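Local coordinates for protein colicin-D (Escherichia coli, PDB 5ZNM) that acts as a polypeptide toxin against Escherichia coli and closely related bacteria, inhibiting protein synthesis, with a tRNase domain at its C-terminal end, at residues K336-V347 / R379-L387; Y348-V356 / S367-A375. All blocks are in the same frame, centred on the assembly; numbering follows the deposited sequence.

Overall arrangement
Both contacts belong to the C-terminal tRNase part of the chain, their centres about 12 Å apart and each about 33 to 34 Å from the centre of the chain. They share the antiparallel sheet ordered 334-335, 346-349, 355-359, 365-370. Along the sequence 336-347 comes first, contact 2 pairs 348-356 with 367-375, and 379-387 closes the series, so contact 2 lies wholly between the two halves of contact 1. Contact 2 joins two neighbouring strands; contact 1 brings the last helix, 376-384, and the C-terminus back to the sheet. Tyr-381 and Leu-382 of that helix join the two contacts by packing on Phe-349, Val-356 and Pro-373, the Tyr-381 hydroxyl resting on Phe-349.

Contact 1 of 2, residues K336-V347 / R379-L387; sequences KGTYRREKGSKV and RIYLETGEL
With CG turned opposite its backbone N (chi1 170°), Tyr-381 sends its ring from the last helix to Lys-336, where Tyr-381 OH donates to Lys-336 O at 2.7 Å. Lys-336 takes the same first torsion and runs extended until it bends at chi4 (66°); its CE passes off-centre over the Tyr-381 ring, 4.2 Å from the centroid, a CH-pi contact. The bend delivers Lys-336 NZ to Leu-382 O, a carbonyl near the end of the helix, at 2.9 Å. One lysine thus accepts through its backbone and donates through its side chain.

Beyond the helix the backbones take over. Gly-385 leaves the helix with positive phi, and its O receives Thr-338 N at 2.9 Å, while Leu-387 N returns a bond of 3.0 Å to Thr-338 O, with 168° at the hydrogen. These two bonds frame a single bridge between Thr-338 and Glu-386. Gly-337 CA adds a CA-H...O contact with Gly-385 O at 3.1 Å.

The side chain of Leu-387, the last residue, lies against CD1 of Tyr-339 through CG; it crosses that of Val-347 at about a right angle, Leu-387 CD2 being 3.9 Å from Val-347 CG2. A water donates to Leu-387 OXT and accepts from Arg-341 N, tying the terminal carboxylate to the turn 339-342. Against the sheet, Tyr-339 and Leu-387 both touch Ile-358 and Trp-369, and Val-347 and Tyr-381 meet Val-356, placing helix 376-384 and the chain end against strands 346-349, 355-359 and 365-370.

Contact 2 of 2, residues Y348-V356 / S367-A375; sequences YFNPNTMNV and SGWKINPDA
Val-356, Met-354 and Ile-371 contribute the largest buried areas here. Val-356 sits in an antiparallel hydrogen-bonded pair with Trp-369: its N donates to Trp-369 O at 2.8 Å, nearly straight at 171°, and its O accepts from Trp-369 N at 3.0 Å. Its two methyls divide the work. Val-356 CG2, flanked by its own backbone N and C, stands over one face of the Trp-369 indole, 4.0 Å from the five-membered ring centroid and only 7° off the normal. Val-356 CG1 meets Ile-371 CG1 at 3.6 Å, the side chains crossing at about a right angle.

Met-354 O accepts from Ile-371 N, which extends the pairing past the strand end. Bends at chi2 and chi3 carry Met-354 CE to Pro-373 CB, 3.9 Å away.

The polar counterpart is Lys-370, paired with Asn-355 in a non-hydrogen-bonded pair. Bends at chi3 and chi4 bring Lys-370 NZ back to Thr-353 O and Asn-355 OD1, each at 2.8 Å; the bond to OD1 comes from above the amide plane. The chemistry therefore implies two unlike sheet faces: apolar on the side of Val-356 and Trp-369, and on that of Asn-355 and Lys-370 an ammonium group held by two neutral oxygens, Thr-353 O in the loop before strand 355-359 and Asn-355 OD1 on the strand itself.

Contact 1 of 2, residues K336-V347 / R379-L387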
loop_
_atom_site.group_PDB
_atom_site.type_symbol
_atom_site.label_atom_id
_atom_site.label_comp_id
_atom_site.label_asym_id
_atom_site.label_seq_id
_atom_site.Cartn_x
_atom_site.Cartn_y
_atom_site.Cartn_z
ATOM N N LYS A 336 -17.305 4.113 -42.253
ATOM C CA LYS A 336 -18.454 3.870 -43.126
ATOM C C LYS A 336 -19.281 2.763 -42.483
ATOM O O LYS A 336 -18.961 1.579 -42.632
ATOM C CB LYS A 336 -18.004 3.500 -44.538
ATOM C CG LYS A 336 -19.157 3.092 -45.508
ATOM C CD LYS A 336 -18.577 2.543 -46.816
ATOM C CE LYS A 336 -19.674 1.977 -47.743
ATOM N NZ LYS A 336 -20.628 3.027 -48.248
ATOM N N GLY A 337 -20.311 3.158 -41.743
ATOM C CA GLY A 337 -21.291 2.218 -41.263
ATOM C C GLY A 337 -20.893 1.501 -39.986
ATOM O O GLY A 337 -20.067 1.961 -39.181
ATOM N N THR A 338 -21.496 0.327 -39.810
ATOM C CA THR A 338 -21.409 -0.385 -38.543
ATOM C C THR A 338 -21.613 -1.870 -38.795
ATOM O O THR A 338 -22.118 -2.280 -39.848
ATOM C CB THR A 338 -22.451 0.130 -37.538
ATOM O OG1 THR A 338 -22.232 -0.484 -36.260
ATOM C CG2 THR A 338 -23.863 -0.193 -38.027
ATOM N N TYR A 339 -21.212 -2.677 -37.810
ATOM C CA TYR A 339 -21.348 -4.133 -37.873
ATOM C C TYR A 339 -22.435 -4.539 -36.876
ATOM O O TYR A 339 -22.228 -4.461 -35.658
ATOM C CB TYR A 339 -20.001 -4.802 -37.594
ATOM C CG TYR A 339 -19.988 -6.319 -37.675
ATOM C CD1 TYR A 339 -20.245 -6.971 -38.871
ATOM C CD2 TYR A 339 -19.690 -7.091 -36.556
ATOM C CE1 TYR A 339 -20.222 -8.342 -38.951
ATOM C CE2 TYR A 339 -19.669 -8.477 -36.625
ATOM C CZ TYR A 339 -19.925 -9.095 -37.837
ATOM O OH TYR A 339 -19.911 -10.469 -37.941
ATOM N N ARG A 340 -23.583 -4.980 -37.410
ATOM C CA ARG A 340 -24.816 -5.146 -36.634
ATOM C C ARG A 340 -24.597 -5.986 -35.379
ATOM O O ARG A 340 -25.086 -5.647 -34.296
ATOM C CB ARG A 340 -25.899 -5.775 -37.531
ATOM C CG ARG A 340 -26.103 -7.284 -37.344
ATOM C CD ARG A 340 -26.922 -7.959 -38.443
ATOM N NE ARG A 340 -26.747 -9.404 -38.363
ATOM C CZ ARG A 340 -26.967 -10.258 -39.355
ATOM N NH1 ARG A 340 -27.383 -9.828 -40.539
ATOM N NH2 ARG A 340 -26.760 -11.553 -39.156
ATOM N N ARG A 341 -23.818 -7.059 -35.505
ATOM C CA ARG A 341 -23.617 -8.027 -34.440
ATOM C C ARG A 341 -22.888 -7.428 -33.235
ATOM O O ARG A 341 -23.021 -7.951 -32.124
ATOM C CB ARG A 341 -22.862 -9.206 -35.055
ATOM C CG ARG A 341 -22.519 -10.366 -34.161
ATOM C CD ARG A 341 -21.865 -11.455 -35.021
ATOM N NE ARG A 341 -22.788 -11.949 -36.039
ATOM C CZ ARG A 341 -23.784 -12.795 -35.776
ATOM N NH1 ARG A 341 -23.976 -13.229 -34.533
ATOM N NH2 ARG A 341 -24.592 -13.203 -36.744
ATOM N N GLU A 342 -22.156 -6.329 -33.423
ATOM C CA GLU A 342 -21.402 -5.655 -32.364
ATOM C C GLU A 342 -21.951 -4.240 -32.197
ATOM O O GLU A 342 -21.528 -3.316 -32.890
ATOM C CB GLU A 342 -19.913 -5.637 -32.687
ATOM C CG GLU A 342 -19.259 -6.989 -32.550
ATOM C CD GLU A 342 -19.136 -7.435 -31.102
ATOM O OE1 GLU A 342 -19.024 -6.564 -30.214
ATOM O OE2 GLU A 342 -19.149 -8.657 -30.853
ATOM N N LYS A 343 -22.875 -4.066 -31.254
ATOM C CA LYS A 343 -23.540 -2.779 -31.088
ATOM C C LYS A 343 -22.515 -1.676 -30.848
ATOM O O LYS A 343 -21.618 -1.809 -30.009
ATOM C CB LYS A 343 -24.547 -2.858 -29.926
ATOM C CG LYS A 343 -25.243 -1.530 -29.501
ATOM C CD LYS A 343 -25.448 -0.487 -30.614
ATOM C CE LYS A 343 -25.902 0.866 -30.057
ATOM N NZ LYS A 343 -25.318 2.001 -30.847
ATOM N N GLY A 344 -22.638 -0.585 -31.604
ATOM C CA GLY A 344 -21.730 0.529 -31.432
ATOM C C GLY A 344 -20.373 0.349 -32.074
ATOM O O GLY A 344 -19.500 1.202 -31.883
ATOM N N SER A 345 -20.167 -0.727 -32.824
ATOM C CA SER A 345 -18.932 -0.879 -33.571
ATOM C C SER A 345 -18.878 0.130 -34.713
ATOM O O SER A 345 -19.895 0.628 -35.193
ATOM C CB SER A 345 -18.813 -2.304 -34.113
ATOM O OG SER A 345 -19.873 -2.569 -35.006
ATOM N N LYS A 346 -17.662 0.444 -35.140
ATOM C CA LYS A 346 -17.444 1.301 -36.294
ATOM C C LYS A 346 -16.709 0.495 -37.350
ATOM O O LYS A 346 -15.840 -0.320 -37.013
ATOM C CB LYS A 346 -16.632 2.537 -35.919
ATOM C CG LYS A 346 -17.324 3.441 -34.917
ATOM C CD LYS A 346 -16.461 4.655 -34.625
ATOM C CE LYS A 346 -17.094 5.523 -33.551
ATOM N NZ LYS A 346 -18.265 6.257 -34.085
ATOM N N VAL A 347 -17.055 0.714 -38.621
ATOM C CA VAL A 347 -16.422 0.018 -39.742
ATOM C C VAL A 347 -15.591 1.029 -40.522
ATOM O O VAL A 347 -16.072 2.129 -40.827
ATOM C CB VAL A 347 -17.459 -0.670 -40.657
ATOM C CG1 VAL A 347 -16.769 -1.339 -41.815
ATOM C CG2 VAL A 347 -18.309 -1.706 -39.875
ATOM N N ARG A 379 -22.853 -5.653 -51.669
ATOM C CA ARG A 379 -23.666 -4.591 -52.249
ATOM C C ARG A 379 -24.494 -3.880 -51.182
ATOM O O ARG A 379 -24.612 -2.648 -51.186
ATOM C CB ARG A 379 -24.572 -5.186 -53.330
ATOM C CG ARG A 379 -25.274 -4.176 -54.201
ATOM C CD ARG A 379 -26.497 -4.794 -54.891
ATOM N NE ARG A 379 -27.243 -5.697 -54.008
ATOM C CZ ARG A 379 -28.214 -5.319 -53.177
ATOM N NH1 ARG A 379 -28.573 -4.041 -53.096
ATOM N NH2 ARG A 379 -28.828 -6.219 -52.421
ATOM N N ILE A 380 -25.078 -4.638 -50.264
ATOM C CA ILE A 380 -25.837 -4.023 -49.181
ATOM C C ILE A 380 -24.930 -3.137 -48.332
ATOM O O ILE A 380 -25.303 -2.015 -47.967
ATOM C CB ILE A 380 -26.537 -5.108 -48.348
ATOM C CG1 ILE A 380 -27.676 -5.727 -49.171
ATOM C CG2 ILE A 380 -27.066 -4.539 -47.030
ATOM C CD1 ILE A 380 -28.304 -6.917 -48.513
ATOM N N TYR A 381 -23.716 -3.606 -48.024
ATOM C CA TYR A 381 -22.826 -2.781 -47.212
ATOM C C TYR A 381 -22.443 -1.498 -47.943
ATOM O O TYR A 381 -22.517 -0.407 -47.372
ATOM C CB TYR A 381 -21.562 -3.545 -46.809
ATOM C CG TYR A 381 -20.546 -2.601 -46.189
ATOM C CD1 TYR A 381 -20.767 -2.041 -44.935
ATOM C CD2 TYR A 381 -19.377 -2.243 -46.878
ATOM C CE1 TYR A 381 -19.848 -1.151 -44.368
ATOM C CE2 TYR A 381 -18.464 -1.359 -46.319
ATOM C CZ TYR A 381 -18.706 -0.816 -45.073
ATOM O OH TYR A 381 -17.786 0.069 -44.525
ATOM N N LEU A 382 -22.001 -1.612 -49.198
ATOM C CA LEU A 382 -21.608 -0.419 -49.946
ATOM C C LEU A 382 -22.765 0.555 -50.052
ATOM O O LEU A 382 -22.579 1.770 -49.942
ATOM C CB LEU A 382 -21.100 -0.798 -51.343
ATOM C CG LEU A 382 -19.857 -1.695 -51.357
ATOM C CD1 LEU A 382 -19.547 -2.244 -52.749
ATOM C CD2 LEU A 382 -18.637 -0.951 -50.790
ATOM N N GLU A 383 -23.978 0.037 -50.210
ATOM C CA GLU A 383 -25.125 0.904 -50.391
ATOM C C GLU A 383 -25.604 1.513 -49.073
ATOM O O GLU A 383 -26.002 2.680 -49.045
ATOM C CB GLU A 383 -26.219 0.106 -51.113
ATOM C CG GLU A 383 -25.808 -0.208 -52.590
ATOM C CD GLU A 383 -26.823 -1.028 -53.398
ATOM O OE1 GLU A 383 -27.784 -1.582 -52.814
ATOM O OE2 GLU A 383 -26.648 -1.119 -54.636
ATOM N N THR A 384 -25.535 0.771 -47.960
ATOM C CA THR A 384 -26.164 1.224 -46.725
ATOM C C THR A 384 -25.223 1.402 -45.545
ATOM O O THR A 384 -25.624 2.035 -44.559
ATOM C CB THR A 384 -27.288 0.259 -46.284
ATOM O OG1 THR A 384 -26.716 -0.978 -45.833
ATOM C CG2 THR A 384 -28.269 -0.004 -47.434
ATOM N N GLY A 385 -24.005 0.868 -45.594
ATOM C CA GLY A 385 -23.153 0.901 -44.419
ATOM C C GLY A 385 -23.420 -0.203 -43.410
ATOM O O GLY A 385 -22.681 -0.312 -42.423
ATOM N N GLU A 386 -24.430 -1.044 -43.629
ATOM C CA GLU A 386 -24.701 -2.158 -42.727
ATOM C C GLU A 386 -23.843 -3.342 -43.154
ATOM O O GLU A 386 -24.064 -3.926 -44.215
ATOM C CB GLU A 386 -26.182 -2.528 -42.722
ATOM C CG GLU A 386 -26.570 -3.235 -41.426
ATOM C CD GLU A 386 -27.827 -4.061 -41.532
ATOM O OE1 GLU A 386 -28.611 -3.846 -42.482
ATOM O OE2 GLU A 386 -28.025 -4.935 -40.658
ATOM N N LEU A 387 -22.866 -3.690 -42.329
ATOM C CA LEU A 387 -21.957 -4.789 -42.619
ATOM C C LEU A 387 -22.459 -6.077 -41.967
ATOM O O LEU A 387 -22.291 -7.159 -42.524
ATOM C CB LEU A 387 -20.545 -4.465 -42.113
ATOM C CG LEU A 387 -19.452 -5.478 -42.476
ATOM C CD1 LEU A 387 -19.283 -5.576 -43.978
ATOM C CD2 LEU A 387 -18.123 -5.125 -41.814
ATOM O OXT LEU A 387 -23.033 -6.064 -40.868
HETATM O O HOH W 1 -23.414 -7.746 -38.615
#

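Contact 2 of 2, residues Y348-V356 / S367-A375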
loop_
_atom_site.group_PDB
_atom_site.type_symbol
_atom_site.label_atom_id
_atom_site.label_comp_id
_atom_site.label_asym_id
_atom_site.label_seq_id
_atom_site.Cartn_x
_atom_site.Cartn_y
_atom_site.Cartn_z
ATOM N N TYR A 348 -14.356 0.656 -40.853
ATOM C CA TYR A 348 -13.423 1.522 -41.572
ATOM C C TYR A 348 -13.159 0.905 -42.934
ATOM O O TYR A 348 -12.639 -0.212 -43.022
ATOM C CB TYR A 348 -12.126 1.732 -40.779
ATOM C CG TYR A 348 -12.429 2.500 -39.518
ATOM C CD1 TYR A 348 -12.584 3.882 -39.545
ATOM C CD2 TYR A 348 -12.618 1.842 -38.315
ATOM C CE1 TYR A 348 -12.907 4.584 -38.394
ATOM C CE2 TYR A 348 -12.931 2.535 -37.164
ATOM C CZ TYR A 348 -13.076 3.900 -37.212
ATOM O OH TYR A 348 -13.394 4.583 -36.061
ATOM N N PHE A 349 -13.565 1.611 -43.983
ATOM C CA PHE A 349 -13.599 1.086 -45.344
ATOM C C PHE A 349 -12.558 1.788 -46.201
ATOM O O PHE A 349 -12.375 3.006 -46.090
ATOM C CB PHE A 349 -14.993 1.291 -45.945
ATOM C CG PHE A 349 -15.103 0.912 -47.399
ATOM C CD1 PHE A 349 -14.995 -0.408 -47.794
ATOM C CD2 PHE A 349 -15.332 1.881 -48.361
ATOM C CE1 PHE A 349 -15.141 -0.767 -49.152
ATOM C CE2 PHE A 349 -15.461 1.535 -49.721
ATOM C CZ PHE A 349 -15.369 0.208 -50.106
ATOM N N ASN A 350 -11.865 1.022 -47.051
ATOM C CA ASN A 350 -10.979 1.625 -48.042
ATOM C C ASN A 350 -11.557 1.412 -49.431
ATOM O O ASN A 350 -11.761 0.263 -49.830
ATOM C CB ASN A 350 -9.568 1.038 -47.954
ATOM C CG ASN A 350 -8.600 1.749 -48.868
ATOM O OD1 ASN A 350 -8.572 1.493 -50.068
ATOM N ND2 ASN A 350 -7.809 2.657 -48.308
ATOM N N PRO A 351 -11.829 2.467 -50.209
ATOM C CA PRO A 351 -12.473 2.279 -51.514
ATOM C C PRO A 351 -11.554 1.734 -52.600
ATOM O O PRO A 351 -12.047 1.392 -53.678
ATOM C CB PRO A 351 -12.947 3.696 -51.870
ATOM C CG PRO A 351 -12.001 4.599 -51.134
ATOM C CD PRO A 351 -11.674 3.888 -49.854
ATOM N N ASN A 352 -10.252 1.642 -52.357
ATOM C CA ASN A 352 -9.349 1.113 -53.370
ATOM C C ASN A 352 -9.111 -0.378 -53.187
ATOM O O ASN A 352 -9.253 -1.155 -54.132
ATOM C CB ASN A 352 -8.018 1.855 -53.330
ATOM C CG ASN A 352 -8.183 3.344 -53.463
ATOM O OD1 ASN A 352 -7.624 4.114 -52.685
ATOM N ND2 ASN A 352 -8.948 3.760 -54.457
ATOM N N THR A 353 -8.749 -0.793 -51.973
ATOM C CA THR A 353 -8.620 -2.219 -51.712
ATOM C C THR A 353 -9.954 -2.900 -51.461
ATOM O O THR A 353 -10.012 -4.132 -51.509
ATOM C CB THR A 353 -7.736 -2.466 -50.495
ATOM O OG1 THR A 353 -8.403 -1.958 -49.341
ATOM C CG2 THR A 353 -6.360 -1.777 -50.654
ATOM N N MET A 354 -11.007 -2.127 -51.160
ATOM C CA MET A 354 -12.329 -2.618 -50.762
ATOM C C MET A 354 -12.312 -3.357 -49.434
ATOM O O MET A 354 -13.268 -4.069 -49.108
ATOM C CB MET A 354 -12.960 -3.504 -51.845
ATOM C CG MET A 354 -13.004 -2.838 -53.200
ATOM S SD MET A 354 -14.295 -1.600 -53.310
ATOM C CE MET A 354 -15.746 -2.652 -53.231
ATOM N N ASN A 355 -11.269 -3.173 -48.626
ATOM C CA ASN A 355 -11.204 -3.836 -47.333
ATOM C C ASN A 355 -12.011 -3.072 -46.290
ATOM O O ASN A 355 -12.122 -1.843 -46.334
ATOM C CB ASN A 355 -9.748 -3.986 -46.879
ATOM C CG ASN A 355 -9.028 -5.107 -47.616
ATOM O OD1 ASN A 355 -9.671 -5.957 -48.237
ATOM N ND2 ASN A 355 -7.688 -5.120 -47.552
ATOM N N VAL A 356 -12.593 -3.819 -45.357
ATOM C CA VAL A 356 -13.179 -3.251 -44.152
ATOM C C VAL A 356 -12.419 -3.781 -42.951
ATOM O O VAL A 356 -11.922 -4.912 -42.963
ATOM C CB VAL A 356 -14.678 -3.598 -44.010
ATOM C CG1 VAL A 356 -15.488 -2.892 -45.087
ATOM C CG2 VAL A 356 -14.863 -5.116 -44.111
ATOM N N SER A 367 -12.396 -7.737 -36.490
ATOM C CA SER A 367 -12.142 -8.542 -37.677
ATOM C C SER A 367 -12.020 -7.599 -38.869
ATOM O O SER A 367 -12.213 -6.386 -38.747
ATOM C CB SER A 367 -13.266 -9.566 -37.912
ATOM O OG SER A 367 -12.849 -10.518 -38.866
ATOM N N GLY A 368 -11.706 -8.178 -40.023
ATOM C CA GLY A 368 -11.707 -7.436 -41.270
ATOM C C GLY A 368 -11.602 -8.384 -42.442
ATOM O O GLY A 368 -11.194 -9.543 -42.290
ATOM N N TRP A 369 -11.944 -7.868 -43.623
ATOM C CA TRP A 369 -11.980 -8.685 -44.833
ATOM C C TRP A 369 -12.240 -7.784 -46.031
ATOM O O TRP A 369 -12.469 -6.576 -45.890
ATOM C CB TRP A 369 -13.036 -9.800 -44.749
ATOM C CG TRP A 369 -14.481 -9.356 -44.552
ATOM C CD1 TRP A 369 -15.363 -8.953 -45.524
ATOM C CD2 TRP A 369 -15.214 -9.337 -43.316
ATOM N NE1 TRP A 369 -16.593 -8.672 -44.960
ATOM C CE2 TRP A 369 -16.523 -8.894 -43.608
ATOM C CE3 TRP A 369 -14.884 -9.636 -41.988
ATOM C CZ2 TRP A 369 -17.505 -8.748 -42.620
ATOM C CZ3 TRP A 369 -15.870 -9.491 -41.000
ATOM C CH2 TRP A 369 -17.157 -9.046 -41.328
ATOM N N LYS A 370 -12.170 -8.385 -47.223
ATOM C CA LYS A 370 -12.392 -7.657 -48.470
ATOM C C LYS A 370 -13.853 -7.760 -48.896
ATOM O O LYS A 370 -14.401 -8.861 -49.000
ATOM C CB LYS A 370 -11.489 -8.186 -49.593
ATOM C CG LYS A 370 -11.517 -7.307 -50.858
ATOM C CD LYS A 370 -10.480 -7.736 -51.909
ATOM C CE LYS A 370 -9.049 -7.759 -51.340
ATOM N NZ LYS A 370 -8.568 -6.433 -50.770
ATOM N N ILE A 371 -14.464 -6.606 -49.167
ATOM C CA ILE A 371 -15.835 -6.553 -49.666
ATOM C C ILE A 371 -15.875 -7.058 -51.106
ATOM O O ILE A 371 -15.048 -6.662 -51.942
ATOM C CB ILE A 371 -16.382 -5.117 -49.599
ATOM C CG1 ILE A 371 -16.427 -4.599 -48.163
ATOM C CG2 ILE A 371 -17.761 -5.038 -50.277
ATOM C CD1 ILE A 371 -17.286 -5.453 -47.251
ATOM N N ASN A 372 -16.851 -7.924 -51.406
ATOM C CA ASN A 372 -17.162 -8.327 -52.774
ATOM C C ASN A 372 -18.332 -7.478 -53.270
ATOM O O ASN A 372 -19.490 -7.732 -52.881
ATOM C CB ASN A 372 -17.510 -9.822 -52.836
ATOM C CG ASN A 372 -17.864 -10.295 -54.258
ATOM O OD1 ASN A 372 -17.926 -9.507 -55.192
ATOM N ND2 ASN A 372 -18.075 -11.588 -54.413
ATOM N N PRO A 373 -18.097 -6.480 -54.126
ATOM C CA PRO A 373 -19.185 -5.584 -54.544
ATOM C C PRO A 373 -20.213 -6.245 -55.432
ATOM O O PRO A 373 -21.279 -5.660 -55.649
ATOM C CB PRO A 373 -18.452 -4.482 -55.318
ATOM C CG PRO A 373 -17.248 -5.180 -55.880
ATOM C CD PRO A 373 -16.819 -6.140 -54.787
ATOM N N ASP A 374 -19.935 -7.429 -55.956
ATOM C CA ASP A 374 -20.878 -8.108 -56.826
ATOM C C ASP A 374 -21.695 -9.163 -56.100
ATOM O O ASP A 374 -22.451 -9.891 -56.749
ATOM C CB ASP A 374 -20.133 -8.736 -58.002
ATOM C CG ASP A 374 -19.323 -7.719 -58.771
ATOM O OD1 ASP A 374 -19.915 -6.695 -59.171
ATOM O OD2 ASP A 374 -18.104 -7.933 -58.954
ATOM N N ALA A 375 -21.549 -9.272 -54.784
ATOM C CA ALA A 375 -22.323 -10.194 -53.964
ATOM C C ALA A 375 -23.373 -9.418 -53.181
ATOM O O ALA A 375 -23.193 -8.230 -52.892
ATOM C CB ALA A 375 -21.416 -10.958 -52.997
#